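Side-chain contacts in probable copper-exporting P-type ATPase A (Archaeoglobus fulgidus, PDB 3FRY), which probably pumps copper out of the cell across the membrane at the expense of ATP: residues A[20-25]-A[59-64]; A[32-37]-A[42-47]; A[53-58]-A[63-68]. One frame throughout, in Å; residues are numbered along the deposited sequence.

Contact 1 of 3, residues A[20-25]-A[59-64]; sequences VARVKK and EAAGYQ
Val23 and Tyr63 meet where helix 20-29 faces the chain leaving helix 51-60. The CG2 methyl of Val23 approaches the tyrosine ring obliquely, 3.6 Å from CD1 and 3.8 Å from CE1. With CG1 of Val23 anti to its backbone N (chi1 173°), it is the other branch, CG2, that reaches the ring. The preceding residue, Arg22, turns a face of its guanidinium to the backbone of Ala61: NH2 is 3.8 Å from Ala61 CA, and Ala61 O stands above the same flat group, offset toward its rim. The methyl of Ala61 also points at helix 20-29, its CB 4.3 Å from Arg22 NH2. This is where the two helices of a ferredoxin-like βαββαβ domain, the fold of heavy-metal-associated domains, pack together on one side of the sheet. The end of helix 51-60 brings Tyr63 back toward Val23. Gly62 takes a positive phi (108°) and gives its N to Glu59 O at 2.8 Å, part of a Schellman motif that reverses the chain just before Tyr63. Farther out, Leu14 of the second subunit packs on Val23, and Ser12 of that subunit on Tyr63.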
loop_
_atom_site.group_PDB
_atom_site.type_symbol
_atom_site.label_atom_id
_atom_site.label_comp_id
_atom_site.label_asym_id
_atom_site.label_seq_id
_atom_site.Cartn_x
_atom_site.Cartn_y
_atom_site.Cartn_z
ATOM N N VAL A 20 11.654 -0.107 -1.829
ATOM C CA VAL A 20 12.199 0.623 -0.688
ATOM C C VAL A 20 13.702 0.888 -0.662
ATOM O O VAL A 20 14.135 1.986 -0.300
ATOM C CB VAL A 20 11.805 -0.083 0.634
ATOM C CG1 VAL A 20 12.442 0.613 1.826
ATOM C CG2 VAL A 20 10.301 -0.078 0.775
ATOM N N ALA A 21 14.496 -0.109 -1.036
ATOM C CA ALA A 21 15.946 0.034 -1.005
ATOM C C ALA A 21 16.476 1.209 -1.820
ATOM O O ALA A 21 17.321 1.968 -1.331
ATOM C CB ALA A 21 16.612 -1.271 -1.459
ATOM N N ARG A 22 15.998 1.361 -3.054
ATOM C CA ARG A 22 16.455 2.461 -3.899
ATOM C C ARG A 22 16.090 3.809 -3.309
ATOM O O ARG A 22 16.841 4.769 -3.452
ATOM C CB ARG A 22 15.869 2.382 -5.314
ATOM C CG ARG A 22 16.758 1.689 -6.329
ATOM C CD ARG A 22 16.344 2.035 -7.767
ATOM N NE ARG A 22 16.806 3.361 -8.183
ATOM C CZ ARG A 22 16.527 3.924 -9.356
ATOM N NH1 ARG A 22 15.778 3.291 -10.252
ATOM N NH2 ARG A 22 17.009 5.126 -9.642
ATOM N N VAL A 23 14.935 3.884 -2.657
ATOM C CA VAL A 23 14.508 5.139 -2.052
ATOM C C VAL A 23 15.485 5.501 -0.939
ATOM O O VAL A 23 15.940 6.643 -0.843
ATOM C CB VAL A 23 13.066 5.033 -1.492
ATOM C CG1 VAL A 23 12.701 6.300 -0.709
ATOM C CG2 VAL A 23 12.084 4.851 -2.652
ATOM N N LYS A 24 15.815 4.518 -0.108
ATOM C CA LYS A 24 16.759 4.743 0.981
ATOM C C LYS A 24 18.088 5.249 0.431
ATOM O O LYS A 24 18.628 6.242 0.919
ATOM C CB LYS A 24 16.993 3.452 1.772
ATOM C CG LYS A 24 17.918 3.640 2.964
ATOM C CD LYS A 24 18.000 2.392 3.842
ATOM C CE LYS A 24 18.805 2.682 5.105
ATOM N NZ LYS A 24 18.776 1.559 6.089
ATOM N N LYS A 25 18.594 4.568 -0.598
ATOM C CA LYS A 25 19.864 4.923 -1.231
ATOM C C LYS A 25 19.836 6.313 -1.846
ATOM O O LYS A 25 20.771 7.092 -1.680
ATOM C CB LYS A 25 20.225 3.909 -2.326
ATOM C CG LYS A 25 20.609 2.535 -1.821
ATOM C CD LYS A 25 21.016 1.629 -2.982
ATOM C CE LYS A 25 21.638 0.330 -2.491
ATOM N NZ LYS A 25 20.703 -0.448 -1.634
ATOM N N GLU A 59 11.889 11.472 -6.257
ATOM C CA GLU A 59 11.171 11.539 -7.527
ATOM C C GLU A 59 12.018 10.914 -8.636
ATOM O O GLU A 59 11.509 10.163 -9.462
ATOM C CB GLU A 59 10.838 12.991 -7.873
ATOM C CG GLU A 59 10.064 13.715 -6.779
ATOM C CD GLU A 59 9.694 15.139 -7.159
ATOM O OE1 GLU A 59 10.567 15.873 -7.672
ATOM O OE2 GLU A 59 8.529 15.530 -6.934
ATOM N N ALA A 60 13.314 11.219 -8.641
ATOM C CA ALA A 60 14.226 10.679 -9.644
ATOM C C ALA A 60 14.312 9.153 -9.554
ATOM O O ALA A 60 14.556 8.478 -10.559
ATOM C CB ALA A 60 15.611 11.292 -9.475
ATOM N N ALA A 61 14.124 8.614 -8.351
ATOM C CA ALA A 61 14.164 7.166 -8.159
ATOM C C ALA A 61 12.879 6.564 -8.699
ATOM O O ALA A 61 12.738 5.343 -8.778
ATOM C CB ALA A 61 14.319 6.821 -6.676
ATOM N N GLY A 62 11.930 7.429 -9.045
ATOM C CA GLY A 62 10.672 6.967 -9.600
ATOM C C GLY A 62 9.438 7.072 -8.718
ATOM O O GLY A 62 8.406 6.484 -9.037
ATOM N N TYR A 63 9.517 7.823 -7.624
ATOM C CA TYR A 63 8.363 7.948 -6.738
ATOM C C TYR A 63 8.019 9.393 -6.414
ATOM O O TYR A 63 8.520 10.319 -7.048
ATOM C CB TYR A 63 8.619 7.156 -5.448
ATOM C CG TYR A 63 9.142 5.768 -5.741
ATOM C CD1 TYR A 63 10.513 5.530 -5.832
ATOM C CD2 TYR A 63 8.265 4.714 -6.031
ATOM C CE1 TYR A 63 11.005 4.285 -6.210
ATOM C CE2 TYR A 63 8.750 3.454 -6.416
ATOM C CZ TYR A 63 10.125 3.251 -6.503
ATOM O OH TYR A 63 10.628 2.023 -6.900
ATOM N N GLN A 64 7.143 9.585 -5.439
ATOM C CA GLN A 64 6.765 10.928 -5.036
ATOM C C GLN A 64 6.952 11.076 -3.540
ATOM O O GLN A 64 6.687 10.149 -2.775
ATOM C CB GLN A 64 5.311 11.222 -5.405
ATOM C CG GLN A 64 4.910 12.666 -5.158
ATOM C CD GLN A 64 5.854 13.658 -5.826
ATOM O OE1 GLN A 64 7.025 13.784 -5.443
ATOM N NE2 GLN A 64 5.349 14.368 -6.832
#

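Contact 2 of 3, residues A[32-37]-A[42-47]; sequences AKVEKV and AVVAGN
Val34 and Val44 face each other from neighbouring strands, both turned to the side covered by helix 20-29, where Leu27 packs on Val34. CG2 of Val34 meets CG1 of Val44 at 4.1 Å, the two side chains slanting past one another. The second methyl of Val44 takes another partner: chi1 of -50° sets CG2 between the backbone N and the carbonyl carbon, and from there it touches Ala32 CB at 3.9 Å. Val37 and Ala42 face the same way, while Lys33, Ala45, Lys36 and Val43 occupy the other face. There the CB atoms of Lys33 and Ala45 lie 3.9 Å apart, the lysine chain then leading away. The two strands form an antiparallel β-hairpin broken by a classic bulge, in which Glu35 and Lys36 both sit opposite Val43. Val43 O consequently accepts two bonds, from Glu35 N at 2.8 Å and Lys36 N at 3.1 Å, both donors tilted out of its carbonyl plane. The extra residue folds its side chain over the partner strand: Glu35 CG lies 3.8 Å from Val44 CA, and the bend at chi2 (-91°) then swings the carboxylate so that OE2 comes to 4.0 Å from Ala45 CB. Ile7 of the second subunit packs on Val44, its strand extending the sheet beyond 41-47.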
loop_
_atom_site.group_PDB
_atom_site.type_symbol
_atom_site.label_atom_id
_atom_site.label_comp_id
_atom_site.label_asym_id
_atom_site.label_seq_id
_atom_site.Cartn_x
_atom_site.Cartn_y
_atom_site.Cartn_z
ATOM N N ALA A 32 20.855 12.879 3.124
ATOM C CA ALA A 32 20.096 12.634 4.344
ATOM C C ALA A 32 20.555 11.351 5.034
ATOM O O ALA A 32 21.078 10.441 4.392
ATOM C CB ALA A 32 18.610 12.544 4.014
ATOM N N LYS A 33 20.363 11.290 6.349
ATOM C CA LYS A 33 20.718 10.104 7.120
ATOM C C LYS A 33 19.368 9.439 7.373
ATOM O O LYS A 33 18.535 9.965 8.108
ATOM C CB LYS A 33 21.385 10.497 8.443
ATOM C CG LYS A 33 21.932 9.321 9.240
ATOM C CD LYS A 33 22.789 9.796 10.408
ATOM C CE LYS A 33 23.298 8.630 11.241
ATOM N NZ LYS A 33 22.190 7.829 11.819
ATOM N N VAL A 34 19.151 8.291 6.747
ATOM C CA VAL A 34 17.879 7.600 6.865
ATOM C C VAL A 34 17.724 6.841 8.168
ATOM O O VAL A 34 18.572 6.022 8.523
ATOM C CB VAL A 34 17.693 6.636 5.685
ATOM C CG1 VAL A 34 16.309 6.012 5.732
ATOM C CG2 VAL A 34 17.901 7.388 4.372
ATOM N N GLU A 35 16.640 7.129 8.881
ATOM C CA GLU A 35 16.353 6.473 10.154
ATOM C C GLU A 35 15.369 5.344 9.884
ATOM O O GLU A 35 15.464 4.264 10.458
ATOM C CB GLU A 35 15.702 7.454 11.132
ATOM C CG GLU A 35 16.261 8.869 11.117
ATOM C CD GLU A 35 17.396 9.086 12.096
ATOM O OE1 GLU A 35 18.451 8.429 11.949
ATOM O OE2 GLU A 35 17.229 9.922 13.017
ATOM N N LYS A 36 14.416 5.606 8.999
ATOM C CA LYS A 36 13.408 4.612 8.675
ATOM C C LYS A 36 12.703 4.915 7.363
ATOM O O LYS A 36 12.448 6.075 7.025
ATOM C CB LYS A 36 12.375 4.549 9.808
ATOM C CG LYS A 36 11.172 3.665 9.530
ATOM C CD LYS A 36 10.200 3.711 10.695
ATOM C CE LYS A 36 8.918 2.955 10.381
ATOM N NZ LYS A 36 7.990 2.935 11.547
ATOM N N VAL A 37 12.403 3.859 6.618
ATOM C CA VAL A 37 11.687 3.991 5.362
ATOM C C VAL A 37 10.797 2.770 5.183
ATOM O O VAL A 37 11.233 1.639 5.397
ATOM C CB VAL A 37 12.646 4.099 4.150
ATOM C CG1 VAL A 37 13.532 2.862 4.069
ATOM C CG2 VAL A 37 11.838 4.259 2.861
ATOM N N ALA A 42 9.360 8.148 4.799
ATOM C CA ALA A 42 10.794 8.089 4.964
ATOM C C ALA A 42 11.076 9.072 6.095
ATOM O O ALA A 42 10.655 10.231 6.044
ATOM C CB ALA A 42 11.499 8.523 3.696
ATOM N N VAL A 43 11.742 8.593 7.138
ATOM C CA VAL A 43 12.087 9.441 8.263
ATOM C C VAL A 43 13.596 9.559 8.199
ATOM O O VAL A 43 14.300 8.549 8.176
ATOM C CB VAL A 43 11.644 8.802 9.601
ATOM C CG1 VAL A 43 12.011 9.710 10.773
ATOM C CG2 VAL A 43 10.132 8.566 9.573
ATOM N N VAL A 44 14.090 10.788 8.133
ATOM C CA VAL A 44 15.527 11.006 8.050
ATOM C C VAL A 44 16.014 12.100 8.968
ATOM O O VAL A 44 15.228 12.886 9.505
ATOM C CB VAL A 44 15.974 11.424 6.617
ATOM C CG1 VAL A 44 15.413 10.461 5.575
ATOM C CG2 VAL A 44 15.527 12.859 6.330
ATOM N N ALA A 45 17.327 12.126 9.157
ATOM C CA ALA A 45 17.969 13.176 9.928
ATOM C C ALA A 45 18.504 13.998 8.764
ATOM O O ALA A 45 19.294 13.495 7.962
ATOM C CB ALA A 45 19.120 12.621 10.764
ATOM N N GLY A 46 18.056 15.243 8.643
ATOM C CA GLY A 46 18.516 16.063 7.539
ATOM C C GLY A 46 18.468 17.554 7.791
ATOM O O GLY A 46 18.091 18.010 8.873
ATOM N N ASN A 47 18.866 18.315 6.780
ATOM C CA ASN A 47 18.871 19.774 6.851
ATOM C C ASN A 47 17.644 20.295 6.107
ATOM O O ASN A 47 17.443 19.956 4.944
ATOM C CB ASN A 47 20.145 20.317 6.199
ATOM C CG ASN A 47 21.408 19.809 6.876
ATOM O OD1 ASN A 47 21.649 20.083 8.056
ATOM N ND2 ASN A 47 22.221 19.068 6.132
#

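Contact 3 of 3, residues A[53-58]-A[63-68]; sequences KYIKAV and YQAKLR
Ile55 reaches from helix 51-60 to the backbone of strand 64-67. From CB the side chain forks: chi1 of -73° sets CG1 anti to the carbonyl carbon, 4.3 Å from the methyl CB of Ala65, which leaves CG2 anti to the backbone N and 3.5 Å from Ala65 O. The extended chain then carries CD1 along the strand, to 4.2 Å from Leu67 N. Cut back to an alanine, Ile55 would lose both branches and CD1, which is likely to open a gap beside Ala65 O and leave the backbone toward Leu67 without its apolar cover from the helix. One turn on, Val58 packs on the same methyl: its CB is 3.8 Å from Ala65 CB, with both of its methyls also near that atom. CG1 of Val58 additionally touches Tyr63 CB at 3.9 Å, the two side chains crossing at about a right angle. Tyr63 N bonds to Val58 O at 3.1 Å (157° at the hydrogen), the longer-range bond of the Schellman motif that closes the helix. Strand 64-67 then runs back nearly antiparallel to helical segment 53-58, at 159° and 7.1 Å between their axes, as the last helix and strand of a ferredoxin-like βαββαβ domain do.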
loop_
_atom_site.group_PDB
_atom_site.type_symbol
_atom_site.label_atom_id
_atom_site.label_comp_id
_atom_site.label_asym_id
_atom_site.label_seq_id
_atom_site.Cartn_x
_atom_site.Cartn_y
_atom_site.Cartn_z
ATOM N N LYS A 53 16.053 18.895 -2.106
ATOM C CA LYS A 53 17.025 18.002 -2.706
ATOM C C LYS A 53 16.618 16.559 -2.400
ATOM O O LYS A 53 16.676 15.690 -3.271
ATOM C CB LYS A 53 18.414 18.309 -2.139
ATOM C CG LYS A 53 19.550 17.499 -2.711
ATOM C CD LYS A 53 20.870 17.961 -2.106
ATOM C CE LYS A 53 22.056 17.179 -2.653
ATOM N NZ LYS A 53 23.351 17.700 -2.112
ATOM N N TYR A 54 16.193 16.308 -1.165
ATOM C CA TYR A 54 15.782 14.961 -0.781
ATOM C C TYR A 54 14.546 14.539 -1.567
ATOM O O TYR A 54 14.432 13.394 -1.993
ATOM C CB TYR A 54 15.444 14.880 0.709
ATOM C CG TYR A 54 16.508 15.374 1.658
ATOM C CD1 TYR A 54 17.862 15.385 1.299
ATOM C CD2 TYR A 54 16.156 15.824 2.931
ATOM C CE1 TYR A 54 18.838 15.840 2.202
ATOM C CE2 TYR A 54 17.110 16.277 3.828
ATOM C CZ TYR A 54 18.444 16.284 3.467
ATOM O OH TYR A 54 19.362 16.727 4.390
ATOM N N ILE A 55 13.616 15.472 -1.746
ATOM C CA ILE A 55 12.386 15.181 -2.463
ATOM C C ILE A 55 12.647 14.875 -3.925
ATOM O O ILE A 55 12.056 13.947 -4.480
ATOM C CB ILE A 55 11.371 16.351 -2.332
ATOM C CG1 ILE A 55 10.792 16.360 -0.913
ATOM C CG2 ILE A 55 10.249 16.206 -3.365
ATOM C CD1 ILE A 55 9.842 17.521 -0.623
ATOM N N LYS A 56 13.540 15.642 -4.547
ATOM C CA LYS A 56 13.861 15.417 -5.952
ATOM C C LYS A 56 14.569 14.083 -6.164
ATOM O O LYS A 56 14.446 13.474 -7.222
ATOM C CB LYS A 56 14.728 16.560 -6.498
ATOM C CG LYS A 56 13.968 17.866 -6.669
ATOM C CD LYS A 56 14.789 18.904 -7.423
ATOM C CE LYS A 56 14.015 20.210 -7.583
ATOM N NZ LYS A 56 12.726 20.028 -8.324
ATOM N N ALA A 57 15.320 13.637 -5.161
ATOM C CA ALA A 57 16.024 12.361 -5.264
ATOM C C ALA A 57 15.000 11.225 -5.243
ATOM O O ALA A 57 15.148 10.230 -5.948
ATOM C CB ALA A 57 17.009 12.206 -4.111
ATOM N N VAL A 58 13.958 11.373 -4.432
ATOM C CA VAL A 58 12.928 10.341 -4.373
ATOM C C VAL A 58 12.162 10.300 -5.694
ATOM O O VAL A 58 11.821 9.228 -6.196
ATOM C CB VAL A 58 11.931 10.595 -3.219
ATOM C CG1 VAL A 58 10.835 9.541 -3.247
ATOM C CG2 VAL A 58 12.665 10.554 -1.872
ATOM N N TYR A 63 9.517 7.823 -7.624
ATOM C CA TYR A 63 8.363 7.948 -6.738
ATOM C C TYR A 63 8.019 9.393 -6.414
ATOM O O TYR A 63 8.520 10.319 -7.048
ATOM C CB TYR A 63 8.619 7.156 -5.448
ATOM C CG TYR A 63 9.142 5.768 -5.741
ATOM C CD1 TYR A 63 10.513 5.530 -5.832
ATOM C CD2 TYR A 63 8.265 4.714 -6.031
ATOM C CE1 TYR A 63 11.005 4.285 -6.210
ATOM C CE2 TYR A 63 8.750 3.454 -6.416
ATOM C CZ TYR A 63 10.125 3.251 -6.503
ATOM O OH TYR A 63 10.628 2.023 -6.900
ATOM N N GLN A 64 7.143 9.585 -5.439
ATOM C CA GLN A 64 6.765 10.928 -5.036
ATOM C C GLN A 64 6.952 11.076 -3.540
ATOM O O GLN A 64 6.687 10.149 -2.775
ATOM C CB GLN A 64 5.311 11.222 -5.405
ATOM C CG GLN A 64 4.910 12.666 -5.158
ATOM C CD GLN A 64 5.854 13.658 -5.826
ATOM O OE1 GLN A 64 7.025 13.784 -5.443
ATOM N NE2 GLN A 64 5.349 14.368 -6.832
ATOM N N ALA A 65 7.432 12.244 -3.132
ATOM C CA ALA A 65 7.657 12.526 -1.725
ATOM C C ALA A 65 7.124 13.913 -1.421
ATOM O O ALA A 65 7.210 14.820 -2.250
ATOM C CB ALA A 65 9.145 12.450 -1.396
ATOM N N LYS A 66 6.586 14.069 -0.222
ATOM C CA LYS A 66 6.027 15.337 0.202
ATOM C C LYS A 66 6.372 15.530 1.667
ATOM O O LYS A 66 6.330 14.580 2.443
ATOM C CB LYS A 66 4.509 15.298 0.022
ATOM C CG LYS A 66 3.813 16.643 0.014
ATOM C CD LYS A 66 2.352 16.479 -0.429
ATOM C CE LYS A 66 2.259 15.859 -1.825
ATOM N NZ LYS A 66 0.859 15.577 -2.249
ATOM N N LEU A 67 6.729 16.754 2.044
ATOM C CA LEU A 67 7.045 17.036 3.437
ATOM C C LEU A 67 5.751 16.897 4.232
ATOM O O LEU A 67 4.683 17.328 3.785
ATOM C CB LEU A 67 7.603 18.455 3.585
ATOM C CG LEU A 67 7.990 18.904 5.001
ATOM C CD1 LEU A 67 9.158 18.060 5.523
ATOM C CD2 LEU A 67 8.370 20.387 4.971
ATOM N N ARG A 68 5.839 16.281 5.404
ATOM C CA ARG A 68 4.666 16.088 6.245
ATOM C C ARG A 68 4.053 17.436 6.631
ATOM O O ARG A 68 4.749 18.344 7.091
ATOM C CB ARG A 68 5.049 15.303 7.501
ATOM C CG ARG A 68 3.872 14.903 8.383
ATOM C CD ARG A 68 4.357 14.166 9.624
ATOM N NE ARG A 68 5.420 14.911 10.299
ATOM C CZ ARG A 68 6.018 14.527 11.424
ATOM N NH1 ARG A 68 5.665 13.394 12.020
ATOM N NH2 ARG A 68 6.978 15.276 11.953
#

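The three contacts join the two helices, the hairpin and the last strand of one small domain. Contacts 1 and 3 share Tyr63, and their centres lie about 9 Å apart: the residue meets Val23 through its ring and helix 51-60 through its backbone and CB. Contact 2, about 13 Å from contact 1 centre to centre, is joined to it by Val20 CG1 on Val37 CG1 at 3.4 Å. Contacts 2 and 3, about 11 Å apart between centres, are tied by a probable hydrogen bond of 2.9 Å from Asn47 N to Tyr54 OH. Strands 41-47 and 64-67 both pair with the second subunit, consistent with a domain swap. Tyr63 also touches Cys19, disulfide-bonded to Cys16; in related domains such a CxxC pair binds metal.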